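Local atomic coordinates of inositol monophosphatase family protein (Staphylococcus aureus subsp. aureus MSSA476, PDB entry 4I3Y), a protein that probably hydrolyses inositol monophosphates to inositol and phosphate in a magnesium-dependent reaction that lithium inhibits. Residues A[25-30]-A[125-130]; A[162-167]-A[185-190]; A[193-198]-A[246-251]. All coordinates share one frame; numbering follows the deposited sequence.

Contact 1: A[25-30]-A[125-130]; sequences QIDNVI and YVYDYP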
loop_
_atom_site.group_PDB
_atom_site.type_symbol
_atom_site.label_atom_id
_atom_site.label_comp_id
_atom_site.label_asym_id
_atom_site.label_seq_id
_atom_site.Cartn_x
_atom_site.Cartn_y
_atom_site.Cartn_z
ATOM N N GLN A 25 13.797 -10.043 17.664
ATOM C CA GLN A 25 13.823 -9.363 18.983
ATOM C C GLN A 25 13.875 -7.807 18.915
ATOM O O GLN A 25 13.803 -7.106 19.928
ATOM C CB GLN A 25 14.969 -9.910 19.798
ATOM C CG GLN A 25 16.329 -9.537 19.267
ATOM C CD GLN A 25 16.762 -8.173 19.785
ATOM O OE1 GLN A 25 16.472 -7.834 20.951
ATOM N NE2 GLN A 25 17.433 -7.355 18.908
ATOM N N ILE A 26 13.984 -7.260 17.708
ATOM C CA ILE A 26 13.771 -5.835 17.512
ATOM C C ILE A 26 12.223 -5.469 17.667
ATOM O O ILE A 26 11.908 -4.343 17.931
ATOM C CB ILE A 26 14.408 -5.379 16.156
ATOM C CG1 ILE A 26 15.159 -4.052 16.290
ATOM C CG2 ILE A 26 13.364 -5.322 15.057
ATOM C CD1 ILE A 26 16.538 -4.184 16.885
ATOM N N ASP A 27 11.297 -6.424 17.542
ATOM C CA ASP A 27 9.895 -6.237 17.951
ATOM C C ASP A 27 9.723 -5.673 19.378
ATOM O O ASP A 27 8.778 -4.962 19.652
ATOM C CB ASP A 27 9.217 -7.594 17.955
ATOM C CG ASP A 27 9.017 -8.150 16.551
ATOM O OD1 ASP A 27 9.488 -7.538 15.570
ATOM O OD2 ASP A 27 8.377 -9.199 16.431
ATOM N N ASN A 28 10.632 -6.039 20.284
ATOM C CA ASN A 28 10.600 -5.612 21.673
ATOM C C ASN A 28 11.077 -4.164 21.803
ATOM O O ASN A 28 10.631 -3.434 22.682
ATOM C CB ASN A 28 11.459 -6.545 22.521
ATOM C CG ASN A 28 10.936 -7.967 22.508
ATOM O OD1 ASN A 28 9.755 -8.195 22.451
ATOM N ND2 ASN A 28 11.814 -8.904 22.519
ATOM N N VAL A 29 11.938 -3.736 20.891
ATOM C CA VAL A 29 12.593 -2.422 20.968
ATOM C C VAL A 29 11.796 -1.314 20.251
ATOM O O VAL A 29 11.717 -0.183 20.715
ATOM C CB VAL A 29 14.003 -2.505 20.306
ATOM C CG1 VAL A 29 14.795 -1.206 20.471
ATOM C CG2 VAL A 29 14.804 -3.710 20.821
ATOM N N ILE A 30 11.252 -1.616 19.073
ATOM C CA ILE A 30 10.654 -0.558 18.235
ATOM C C ILE A 30 9.436 0.206 18.801
ATOM O O ILE A 30 9.302 1.408 18.545
ATOM C CB ILE A 30 10.313 -1.073 16.816
ATOM C CG1 ILE A 30 11.616 -1.314 16.080
ATOM C CG2 ILE A 30 9.644 -0.006 16.023
ATOM C CD1 ILE A 30 11.479 -2.320 14.949
ATOM N N TYR A 125 17.471 -10.047 3.779
ATOM C CA TYR A 125 16.378 -9.891 4.691
ATOM C C TYR A 125 15.633 -8.600 4.388
ATOM O O TYR A 125 16.284 -7.542 4.268
ATOM C CB TYR A 125 16.892 -9.789 6.164
ATOM C CG TYR A 125 17.653 -11.027 6.577
ATOM C CD1 TYR A 125 16.971 -12.178 7.004
ATOM C CD2 TYR A 125 19.034 -11.085 6.429
ATOM C CE1 TYR A 125 17.670 -13.343 7.317
ATOM C CE2 TYR A 125 19.741 -12.234 6.673
ATOM C CZ TYR A 125 19.058 -13.346 7.157
ATOM O OH TYR A 125 19.780 -14.431 7.456
ATOM N N VAL A 126 14.286 -8.707 4.329
ATOM C CA VAL A 126 13.365 -7.569 4.297
ATOM C C VAL A 126 12.308 -7.780 5.372
ATOM O O VAL A 126 11.418 -8.646 5.247
ATOM C CB VAL A 126 12.698 -7.324 2.933
ATOM C CG1 VAL A 126 11.807 -6.069 3.034
ATOM C CG2 VAL A 126 13.753 -7.129 1.828
ATOM N N TYR A 127 12.421 -6.996 6.441
ATOM C CA TYR A 127 11.497 -7.191 7.563
ATOM C C TYR A 127 10.421 -6.164 7.512
ATOM O O TYR A 127 10.662 -4.990 7.920
ATOM C CB TYR A 127 12.212 -7.129 8.950
ATOM C CG TYR A 127 11.331 -7.540 10.127
ATOM C CD1 TYR A 127 10.195 -8.354 9.946
ATOM C CD2 TYR A 127 11.660 -7.140 11.448
ATOM C CE1 TYR A 127 9.396 -8.715 11.014
ATOM C CE2 TYR A 127 10.852 -7.483 12.541
ATOM C CZ TYR A 127 9.742 -8.265 12.310
ATOM O OH TYR A 127 8.979 -8.615 13.364
ATOM N N ASP A 128 9.239 -6.605 7.081
ATOM C CA ASP A 128 8.046 -5.751 7.119
ATOM C C ASP A 128 7.540 -5.753 8.550
ATOM O O ASP A 128 6.742 -6.620 8.933
ATOM C CB ASP A 128 7.032 -6.336 6.168
ATOM C CG ASP A 128 5.719 -5.564 6.124
ATOM O OD1 ASP A 128 5.444 -4.727 6.950
ATOM O OD2 ASP A 128 4.937 -5.861 5.239
ATOM N N TYR A 129 8.053 -4.819 9.351
ATOM C CA TYR A 129 7.821 -4.881 10.781
ATOM C C TYR A 129 6.338 -4.560 11.110
ATOM O O TYR A 129 5.742 -5.248 11.946
ATOM C CB TYR A 129 8.787 -4.002 11.577
ATOM C CG TYR A 129 8.255 -3.722 12.969
ATOM C CD1 TYR A 129 8.373 -4.680 13.977
ATOM C CD2 TYR A 129 7.572 -2.562 13.246
ATOM C CE1 TYR A 129 7.849 -4.465 15.227
ATOM C CE2 TYR A 129 7.045 -2.330 14.492
ATOM C CZ TYR A 129 7.207 -3.307 15.469
ATOM O OH TYR A 129 6.666 -3.151 16.684
ATOM N N PRO A 130 5.732 -3.546 10.450
ATOM C CA PRO A 130 4.322 -3.231 10.826
ATOM C C PRO A 130 3.405 -4.455 10.676
ATOM O O PRO A 130 2.403 -4.589 11.415
ATOM C CB PRO A 130 3.927 -2.117 9.841
ATOM C CG PRO A 130 5.263 -1.455 9.534
ATOM C CD PRO A 130 6.233 -2.611 9.417
HETATM O O HOH W 1 6.240 -4.977 18.355
#
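With CG anti to the backbone N in both Tyr127 (chi1 -171°) and Tyr129 (chi1 161°), two tyrosine rings two residues apart reach from the end of strand 120-128 to helix 12-35, where Asp27 holds its CG beside its own backbone N (chi1 -70°) and brings its carboxylate to meet them. Tyr127 OH donates to Asp27 OD1 at 2.5 Å, on the syn side of that oxygen, and carboxylate and ring lie nearly coplanar. The same OD1 sits in the plane of the second ring, at its edge, 3.5 Å from Tyr129 CD1. One helical turn on, Ile30 puts CD1 over the centre of the Tyr129 face, a CH-pi contact of 4.0 Å to the centroid, while its CG2 touches Tyr129 CE2 at 3.8 Å. A water bonded to Tyr129 OH donates to Asp27 O at 2.9 Å. Lys24 NZ also bonds to Tyr127 OH, and Lys132 makes a cation-pi contact with Tyr129. The N-terminal helix is thus fixed against the sheet by polar and aromatic contacts together. Donation from Tyr127 OH is expected if Asp27 is ionised, a state that Lys24, in a long, weak ion pair with OD2, would probably favour.

Contact 2: A[162-167]-A[185-190]; sequences IISFNA and YRLVGA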
loop_
_atom_site.group_PDB
_atom_site.type_symbol
_atom_site.label_atom_id
_atom_site.label_comp_id
_atom_site.label_asym_id
_atom_site.label_seq_id
_atom_site.Cartn_x
_atom_site.Cartn_y
_atom_site.Cartn_z
ATOM N N ILE A 162 0.276 -4.969 -12.336
ATOM C CA ILE A 162 0.314 -3.678 -11.656
ATOM C C ILE A 162 1.753 -3.215 -11.622
ATOM O O ILE A 162 2.629 -4.002 -11.365
ATOM C CB ILE A 162 -0.270 -3.763 -10.205
ATOM C CG1 ILE A 162 -1.777 -4.057 -10.289
ATOM C CG2 ILE A 162 0.048 -2.506 -9.398
ATOM C CD1 ILE A 162 -2.394 -4.434 -8.947
ATOM N N ILE A 163 2.021 -1.951 -11.904
ATOM C CA ILE A 163 3.408 -1.514 -11.692
ATOM C C ILE A 163 3.519 -0.423 -10.691
ATOM O O ILE A 163 2.532 0.258 -10.390
ATOM C CB ILE A 163 4.147 -1.052 -12.952
ATOM C CG1 ILE A 163 3.414 0.058 -13.684
ATOM C CG2 ILE A 163 4.428 -2.235 -13.854
ATOM C CD1 ILE A 163 4.370 0.513 -14.790
ATOM N N SER A 164 4.739 -0.249 -10.194
ATOM C CA SER A 164 4.999 0.649 -9.102
ATOM C C SER A 164 6.287 1.428 -9.361
ATOM O O SER A 164 7.327 0.865 -9.805
ATOM C CB SER A 164 5.126 -0.229 -7.847
ATOM O OG SER A 164 5.947 0.315 -6.849
ATOM N N PHE A 165 6.241 2.728 -9.084
ATOM C CA PHE A 165 7.398 3.590 -9.296
ATOM C C PHE A 165 7.021 4.943 -8.737
ATOM O O PHE A 165 5.813 5.196 -8.462
ATOM C CB PHE A 165 7.781 3.699 -10.801
ATOM C CG PHE A 165 6.663 4.227 -11.688
ATOM C CD1 PHE A 165 6.517 5.601 -11.918
ATOM C CD2 PHE A 165 5.791 3.353 -12.324
ATOM C CE1 PHE A 165 5.492 6.094 -12.728
ATOM C CE2 PHE A 165 4.757 3.833 -13.142
ATOM C CZ PHE A 165 4.596 5.208 -13.314
ATOM N N ASN A 166 8.043 5.785 -8.533
ATOM C CA ASN A 166 7.850 7.160 -8.038
ATOM C C ASN A 166 7.569 8.025 -9.263
ATOM O O ASN A 166 8.462 8.324 -10.072
ATOM C CB ASN A 166 9.075 7.633 -7.241
ATOM C CG ASN A 166 8.944 9.071 -6.730
ATOM O OD1 ASN A 166 7.965 9.764 -6.989
ATOM N ND2 ASN A 166 9.939 9.514 -5.985
ATOM N N ALA A 167 6.305 8.394 -9.412
ATOM C CA ALA A 167 5.857 9.137 -10.605
ATOM C C ALA A 167 6.254 10.638 -10.507
ATOM O O ALA A 167 5.995 11.424 -11.447
ATOM C CB ALA A 167 4.354 9.003 -10.742
ATOM N N TYR A 185 -1.617 1.030 -11.660
ATOM C CA TYR A 185 -0.476 1.575 -10.923
ATOM C C TYR A 185 -0.795 1.588 -9.428
ATOM O O TYR A 185 -1.904 1.970 -9.033
ATOM C CB TYR A 185 -0.222 3.027 -11.368
ATOM C CG TYR A 185 0.702 3.837 -10.498
ATOM C CD1 TYR A 185 2.069 3.783 -10.688
ATOM C CD2 TYR A 185 0.205 4.679 -9.490
ATOM C CE1 TYR A 185 2.935 4.523 -9.903
ATOM C CE2 TYR A 185 1.081 5.398 -8.654
ATOM C CZ TYR A 185 2.451 5.337 -8.877
ATOM O OH TYR A 185 3.385 6.111 -8.126
ATOM N N ARG A 186 0.209 1.265 -8.618
ATOM C CA ARG A 186 0.079 1.220 -7.196
ATOM C C ARG A 186 1.432 1.736 -6.637
ATOM O O ARG A 186 2.484 1.652 -7.311
ATOM C CB ARG A 186 -0.386 -0.225 -6.714
ATOM C CG ARG A 186 -1.816 -0.160 -6.077
ATOM C CD ARG A 186 -2.944 -1.131 -6.416
ATOM N NE ARG A 186 -3.560 -0.369 -7.377
ATOM C CZ ARG A 186 -4.612 -0.528 -8.139
ATOM N NH1 ARG A 186 -5.507 -1.502 -8.105
ATOM N NH2 ARG A 186 -4.675 0.420 -9.035
ATOM N N LEU A 187 1.429 2.265 -5.418
ATOM C CA LEU A 187 2.711 2.537 -4.748
ATOM C C LEU A 187 2.644 2.317 -3.276
ATOM O O LEU A 187 1.881 3.015 -2.562
ATOM C CB LEU A 187 3.232 3.936 -5.075
ATOM C CG LEU A 187 4.543 4.407 -4.417
ATOM C CD1 LEU A 187 5.788 3.619 -4.874
ATOM C CD2 LEU A 187 4.774 5.842 -4.808
ATOM N N VAL A 188 3.462 1.400 -2.777
ATOM C CA VAL A 188 3.611 1.242 -1.291
ATOM C C VAL A 188 4.511 2.379 -0.701
ATOM O O VAL A 188 4.218 2.932 0.378
ATOM C CB VAL A 188 4.209 -0.149 -0.930
ATOM C CG1 VAL A 188 4.306 -0.322 0.565
ATOM C CG2 VAL A 188 3.377 -1.303 -1.543
ATOM N N GLY A 189 5.620 2.665 -1.387
ATOM C CA GLY A 189 6.509 3.735 -0.990
ATOM C C GLY A 189 7.724 3.371 -0.141
ATOM O O GLY A 189 8.445 4.264 0.362
ATOM N N ALA A 190 7.951 2.070 0.040
ATOM C CA ALA A 190 9.219 1.573 0.547
ATOM C C ALA A 190 9.840 0.670 -0.510
ATOM O O ALA A 190 9.258 -0.313 -0.878
ATOM C CB ALA A 190 8.983 0.802 1.874
HETATM O O HOH W 2 4.502 8.517 -7.362
#
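Tyr185 and Phe165 meet where strands 162-164 and 184-185 run side by side in parallel, joined through helix 172-181 as a beta-alpha-beta crossover at one edge of the five-stranded sheet. The Tyr185 side chain leaves the bridge it forms with Ile163, and CB passes 4.0 Å from Ile163 O. CG is anti to the backbone N (chi1 167°), which lays the ring along the first segment. CD1 comes within 3.6 Å of both Ile163 O and Phe165 CE2. CE1 then stands above the centre of the Phe165 ring, the edge of the tyrosine turned to the face of the phenylalanine, with the planes 64° apart: a T-shaped pair. At the tip, OH donates to Phe165 O at 2.6 Å, almost in line with the carbonyl, and that oxygen lies in the plane of the tyrosine ring. The hydroxyl also accepts from a water, which in turn takes a bond from Ala167 N, so the phenol ties down the backbone at Phe165 and Ala167. Phe179 of helix 172-181 packs edge-to-face on Tyr185, and the second subunit brings its own Tyr185 against it, placing the ring at the dimer interface.

The strand bond proper is Arg186 N to Ile163 O, 3.1 Å long. One residue further, Ser164 CA approaches Arg186 O, while Ser164 OG is held by Asp194 and His206. The Arg186 guanidinium reaches the dimer interface, where NH1 bonds to Asn101 OD1 of the second subunit. Bends at chi2 and chi3 bring Arg186 NH2 to Tyr185 O, 3.2 Å away and above the carbonyl plane, and Arg186 CB rests 3.5 Å from Ile162 CG2.

Contact 3: A[193-198]-A[246-251]; sequences LDSMRV and FIISNK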
loop_
_atom_site.group_PDB
_atom_site.type_symbol
_atom_site.label_atom_id
_atom_site.label_comp_id
_atom_site.label_asym_id
_atom_site.label_seq_id
_atom_site.Cartn_x
_atom_site.Cartn_y
_atom_site.Cartn_z
ATOM N N LEU A 193 9.603 -2.997 0.157
ATOM C CA LEU A 193 8.263 -3.568 0.152
ATOM C C LEU A 193 7.663 -3.636 -1.251
ATOM O O LEU A 193 6.989 -4.643 -1.647
ATOM C CB LEU A 193 7.335 -2.717 1.063
ATOM C CG LEU A 193 7.730 -2.908 2.561
ATOM C CD1 LEU A 193 6.712 -2.129 3.391
ATOM C CD2 LEU A 193 7.833 -4.366 3.058
ATOM N N ASP A 194 7.834 -2.551 -2.008
ATOM C CA ASP A 194 7.365 -2.576 -3.378
ATOM C C ASP A 194 8.151 -3.698 -4.103
ATOM O O ASP A 194 7.593 -4.367 -5.009
ATOM C CB ASP A 194 7.634 -1.227 -4.095
ATOM C CG ASP A 194 6.661 -0.114 -3.702
ATOM O OD1 ASP A 194 5.490 -0.072 -4.223
ATOM O OD2 ASP A 194 7.131 0.783 -2.924
ATOM N N SER A 195 9.427 -3.943 -3.718
ATOM C CA SER A 195 10.187 -5.072 -4.373
ATOM C C SER A 195 9.598 -6.407 -4.048
ATOM O O SER A 195 9.432 -7.266 -4.922
ATOM C CB SER A 195 11.656 -5.058 -4.006
ATOM O OG SER A 195 12.200 -3.843 -4.484
ATOM N N MET A 196 9.212 -6.576 -2.785
ATOM C CA MET A 196 8.644 -7.855 -2.371
ATOM C C MET A 196 7.289 -8.095 -3.038
ATOM O O MET A 196 6.900 -9.243 -3.256
ATOM C CB MET A 196 8.456 -7.937 -0.854
ATOM C CG MET A 196 9.727 -8.139 -0.049
ATOM S SD MET A 196 10.767 -9.566 -0.591
ATOM C CE MET A 196 12.066 -8.607 -1.385
ATOM N N ARG A 197 6.543 -7.031 -3.338
ATOM C CA ARG A 197 5.277 -7.248 -4.123
ATOM C C ARG A 197 5.619 -7.834 -5.510
ATOM O O ARG A 197 4.873 -8.642 -6.049
ATOM C CB ARG A 197 4.512 -5.971 -4.240
ATOM C CG ARG A 197 4.168 -5.406 -2.860
ATOM C CD ARG A 197 2.658 -5.231 -2.781
ATOM N NE ARG A 197 2.279 -4.722 -1.476
ATOM C CZ ARG A 197 1.050 -4.303 -1.180
ATOM N NH1 ARG A 197 0.041 -4.369 -2.050
ATOM N NH2 ARG A 197 0.828 -3.830 0.001
ATOM N N VAL A 198 6.783 -7.487 -6.062
ATOM C CA VAL A 198 7.196 -8.076 -7.372
ATOM C C VAL A 198 7.530 -9.556 -7.137
ATOM O O VAL A 198 7.058 -10.441 -7.875
ATOM C CB VAL A 198 8.357 -7.285 -8.024
ATOM C CG1 VAL A 198 8.847 -7.988 -9.309
ATOM C CG2 VAL A 198 7.928 -5.843 -8.354
ATOM N N PHE A 246 17.380 1.465 -11.203
ATOM C CA PHE A 246 17.129 0.041 -11.188
ATOM C C PHE A 246 15.700 -0.323 -11.371
ATOM O O PHE A 246 14.804 0.466 -11.098
ATOM C CB PHE A 246 17.726 -0.637 -9.886
ATOM C CG PHE A 246 16.697 -1.163 -8.899
ATOM C CD1 PHE A 246 16.720 -2.510 -8.502
ATOM C CD2 PHE A 246 15.683 -0.333 -8.353
ATOM C CE1 PHE A 246 15.764 -3.011 -7.608
ATOM C CE2 PHE A 246 14.754 -0.831 -7.443
ATOM C CZ PHE A 246 14.758 -2.168 -7.090
ATOM N N ILE A 247 15.495 -1.548 -11.870
ATOM C CA ILE A 247 14.211 -2.171 -11.939
ATOM C C ILE A 247 14.310 -3.568 -11.296
ATOM O O ILE A 247 15.296 -4.259 -11.470
ATOM C CB ILE A 247 13.726 -2.310 -13.411
ATOM C CG1 ILE A 247 12.389 -3.066 -13.456
ATOM C CG2 ILE A 247 14.808 -3.013 -14.277
ATOM C CD1 ILE A 247 11.591 -2.928 -14.773
ATOM N N ILE A 248 13.345 -3.941 -10.472
ATOM C CA ILE A 248 13.101 -5.383 -10.198
ATOM C C ILE A 248 11.785 -5.777 -10.901
ATOM O O ILE A 248 10.772 -5.076 -10.753
ATOM C CB ILE A 248 13.111 -5.714 -8.692
ATOM C CG1 ILE A 248 12.964 -7.242 -8.507
ATOM C CG2 ILE A 248 12.086 -4.840 -7.929
ATOM C CD1 ILE A 248 13.282 -7.634 -7.080
ATOM N N SER A 249 11.799 -6.861 -11.694
ATOM C CA SER A 249 10.649 -7.178 -12.544
ATOM C C SER A 249 10.412 -8.637 -12.721
ATOM O O SER A 249 11.343 -9.466 -12.731
ATOM C CB SER A 249 10.846 -6.535 -13.945
ATOM O OG SER A 249 9.954 -7.081 -14.903
ATOM N N ASN A 250 9.150 -8.993 -12.836
ATOM C CA ASN A 250 8.781 -10.280 -13.413
ATOM C C ASN A 250 9.527 -10.500 -14.777
ATOM O O ASN A 250 9.703 -9.537 -15.525
ATOM C CB ASN A 250 7.268 -10.273 -13.640
ATOM C CG ASN A 250 6.709 -11.659 -13.939
ATOM O OD1 ASN A 250 6.861 -12.180 -15.054
ATOM N ND2 ASN A 250 6.011 -12.245 -12.942
ATOM N N LYS A 251 9.885 -11.765 -15.130
ATOM C CA LYS A 251 10.618 -12.020 -16.384
ATOM C C LYS A 251 9.776 -11.591 -17.622
ATOM O O LYS A 251 10.320 -11.106 -18.578
ATOM C CB LYS A 251 10.974 -13.487 -16.519
ATOM C CG LYS A 251 9.769 -14.418 -16.649
ATOM C CD LYS A 251 10.206 -15.863 -16.355
ATOM C CE LYS A 251 9.057 -16.812 -16.653
ATOM N NZ LYS A 251 9.393 -18.202 -16.237
HETATM O O HOH W 3 6.101 -10.450 -10.481
#
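Ser195 OG is gripped by two partners, Cys191 O one turn back in its own helix and Gln219 NE2, and across the contact it touches apolar atoms of Phe246 and Ile248. This is helix-on-sheet packing in the alternating helix and sheet layers of the inositol monophosphatase fold: helix 191-200 lies against the five-stranded sheet, in which strand 246-249 is flanked by 205-208 and 229-232. The short segment axes approach to 8.2 Å, with the helix inclined 37° to the strand. Because OG sits beside the backbone N of Ser195 (chi1 -62°), it can reach the carbonyl of Cys191 and still lie against the strand. There it meets Ile248 CG2 at 3.6 Å and the edge of the Phe246 ring, near its plane, at CZ.

Three residues along, Val198 turns its CB to the strand and supplies the second foothold. Its CG1 settles over the backbone from Ile248 to Asn250, 3.8 Å from both Ile248 O and Ser249 CA and 3.7 Å from Asn250 N; CG2 also touches Ile248 O. Ile248 answers with CG1, which is 4.3 Å from Val198 CG1, so the two branches of Ile248 meet different helix residues, CG2 the serine and CG1 the valine. No direct hydrogen bond crosses the contact; like Ser195 OG, the Asn250 amide has its partners elsewhere. Asn250 OD1 accepts from Leu156 N and Ala252 N, and its ND2 donates to Pro154 O, so the amide fastens the chain at residue 250 to a neighbouring loop. Between helix and residue 250 one water makes the polar link, donating to Val198 O at 2.8 Å and accepting from Asn250 ND2 at 3.0 Å.

Overall arrangement
From the N terminus, contact 1 brings strand 120-128 back to helix 12-35 and closes a long loop that holds helix 51-67 and the first three strands of the seven-stranded sheet. Contact 2 then closes a short one around helix 172-181 and reaches the second subunit. Contact 3 opens three residues later and closes a loop holding strands 205-208 and 229-232 and the helices between them. The three loops lie in series, none nested or crossing. Contacts 2 and 3 share the five-stranded sheet and are joined by Asp194, which bonds to Ser164 and Gly189. Contact 1 meets contact 3 where Val126 and Asp128 pack on Met196 and Leu193, so helix 191-200 sits between the two sheets.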